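Local atomic coordinates of malate oxidoreductase (Thermotoga maritima, PDB entry 1VL6), a protein that probably catalyses the NAD-dependent oxidative decarboxylation of malate to pyruvate and carbon dioxide. Residues G201-G204 against Y205-K209. Sequence-based numbering, arbitrary orientation.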
ATOM      1  N   GLY A 201     -19.290  32.179 -14.517  1.00 61.15           N
ATOM      2  CA  GLY A 201     -18.379  31.258 -15.170  1.00 60.88           C
ATOM      3  C   GLY A 201     -18.895  29.857 -14.928  1.00 61.56           C
ATOM      4  O   GLY A 201     -20.100  29.660 -14.844  1.00 61.18           O
ATOM      5  N   ALA A 202     -17.981  28.913 -14.730  1.00 62.17           N
ATOM      6  CA  ALA A 202     -18.346  27.505 -14.652  1.00 61.96           C
ATOM      7  C   ALA A 202     -19.276  27.252 -13.490  1.00 64.21           C
ATOM      8  O   ALA A 202     -20.287  26.537 -13.630  1.00 65.75           O
ATOM      9  CB  ALA A 202     -17.146  26.657 -14.537  1.00 63.36           C
ATOM     10  N   ALA A 203     -18.962  27.871 -12.351  1.00 63.17           N
ATOM     11  CA  ALA A 203     -19.767  27.711 -11.174  1.00 60.64           C
ATOM     12  C   ALA A 203     -21.032  28.518 -11.261  1.00 61.55           C
ATOM     13  O   ALA A 203     -22.110  27.983 -10.973  1.00 61.02           O
ATOM     14  CB  ALA A 203     -18.982  28.140  -9.995  1.00 62.30           C
ATOM     15  N   GLY A 204     -20.900  29.810 -11.603  1.00 61.28           N
ATOM     16  CA  GLY A 204     -22.036  30.735 -11.537  1.00 61.10           C
ATOM     17  C   GLY A 204     -23.244  30.317 -12.371  1.00 60.11           C
ATOM     18  O   GLY A 204     -24.379  30.279 -11.904  1.00 59.79           O
ATOM     19  N   TYR A 205     -22.966  29.967 -13.609  1.00 60.44           N
ATOM     20  CA  TYR A 205     -23.936  29.422 -14.541  1.00 60.38           C
ATOM     21  C   TYR A 205     -24.735  28.280 -13.892  1.00 60.90           C
ATOM     22  O   TYR A 205     -25.982  28.260 -13.953  1.00 60.29           O
ATOM     23  CB  TYR A 205     -23.177  28.895 -15.772  1.00 62.44           C
ATOM     24  CG  TYR A 205     -24.021  28.277 -16.853  1.00 59.19           C
ATOM     25  CD1 TYR A 205     -24.657  29.073 -17.794  1.00 54.92           C
ATOM     26  CD2 TYR A 205     -24.165  26.909 -16.942  1.00 59.17           C
ATOM     27  CE1 TYR A 205     -25.435  28.536 -18.772  1.00 61.75           C
ATOM     28  CE2 TYR A 205     -24.938  26.345 -17.951  1.00 65.97           C
ATOM     29  CZ  TYR A 205     -25.572  27.168 -18.853  1.00 64.47           C
ATOM     30  OH  TYR A 205     -26.333  26.642 -19.834  1.00 59.49           O
ATOM     31  N   ASN A 206     -24.021  27.340 -13.265  1.00 59.61           N
ATOM     32  CA  ASN A 206     -24.694  26.184 -12.710  1.00 59.97           C
ATOM     33  C   ASN A 206     -25.431  26.506 -11.421  1.00 60.82           C
ATOM     34  O   ASN A 206     -26.535  25.955 -11.163  1.00 60.66           O
ATOM     35  CB  ASN A 206     -23.742  25.043 -12.488  1.00 58.96           C
ATOM     36  CG  ASN A 206     -23.346  24.371 -13.772  1.00 59.83           C
ATOM     37  OD1 ASN A 206     -24.008  23.441 -14.192  1.00 69.53           O
ATOM     38  ND2 ASN A 206     -22.229  24.783 -14.366  1.00 60.18           N
ATOM     39  N   ILE A 207     -24.836  27.390 -10.623  1.00 60.60           N
ATOM     40  CA  ILE A 207     -25.482  27.839  -9.378  1.00 61.84           C
ATOM     41  C   ILE A 207     -26.828  28.485  -9.717  1.00 61.53           C
ATOM     42  O   ILE A 207     -27.855  28.222  -9.077  1.00 60.49           O
ATOM     43  CB  ILE A 207     -24.593  28.836  -8.615  1.00 63.87           C
ATOM     44  CG1 ILE A 207     -23.426  28.099  -7.943  1.00 61.51           C
ATOM     45  CG2 ILE A 207     -25.396  29.566  -7.572  1.00 67.46           C
ATOM     46  CD1 ILE A 207     -22.208  28.991  -7.675  1.00 65.43           C
ATOM     47  N   VAL A 208     -26.839  29.316 -10.746  1.00 60.66           N
ATOM     48  CA  VAL A 208     -28.095  29.946 -11.147  1.00 60.87           C
ATOM     49  C   VAL A 208     -29.139  28.886 -11.461  1.00 61.58           C
ATOM     50  O   VAL A 208     -30.260  28.945 -10.980  1.00 63.47           O
ATOM     51  CB  VAL A 208     -27.876  30.829 -12.369  1.00 61.93           C
ATOM     52  CG1 VAL A 208     -29.232  31.325 -12.957  1.00 59.17           C
ATOM     53  CG2 VAL A 208     -26.964  31.980 -12.009  1.00 64.97           C
ATOM     54  N   LYS A 209     -28.774  27.919 -12.280  1.00 61.63           N
ATOM     55  CA  LYS A 209     -29.724  26.888 -12.686  1.00 62.33           C
ATOM     56  C   LYS A 209     -30.210  25.998 -11.518  1.00 63.16           C
ATOM     57  O   LYS A 209     -31.361  25.618 -11.480  1.00 64.71           O
ATOM     58  CB  LYS A 209     -29.113  26.016 -13.801  1.00 59.32           C
ATOM     59  CG  LYS A 209     -29.151  26.672 -15.155  1.00 60.47           C
ATOM     60  CD  LYS A 209     -28.598  25.758 -16.197  1.00 66.88           C
ATOM     61  CE  LYS A 209     -28.789  26.302 -17.593  1.00 70.59           C
ATOM     62  NZ  LYS A 209     -28.255  25.291 -18.517  1.00 79.40           N
TER
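With CG of Asn206 beside its own backbone N (chi1 -74°) and the amide turned at chi2 -90°, ND2 swings back over the first helical turn to donate to Ala202 O at 2.7 Å. This oxygen sits almost in the amide plane, and ND2 meets it close to the C=O line. Backbone i to i+4 bonds run from Tyr205 N to Gly201 O, Ile207 N to Ala203 O and Val208 N to Gly204 O, whereas Asn206 N lies 3.8 Å from Ala202 O and the side chain bonds there instead. Asparagine suits the site because its short amide can donate twice, also to Gln168 OE1. Replacing Asn206 with alanine would probably leave Ala202 O without this donor and Gln168 OE1 without this partner. Ile207 CD1 reaches Ala203 CB at 4.1 Å, branched chain against small methyl. Tyr205 OH accepts from Lys209 NZ (2.7 Å), and Glu243 binds both. Gly201 and Gly204 fit a Rossmann-type GxGxxG pattern; lacking side chains, they would let a dinucleotide approach the helix start closely, as in other Rossmann folds. Helix 202-214 links parallel strands 194-198 and 218-223 as a beta-alpha-beta crossover, with Asn206 and Ile207 against helix 166-186 and Tyr205 and Val208 against helix 239-246.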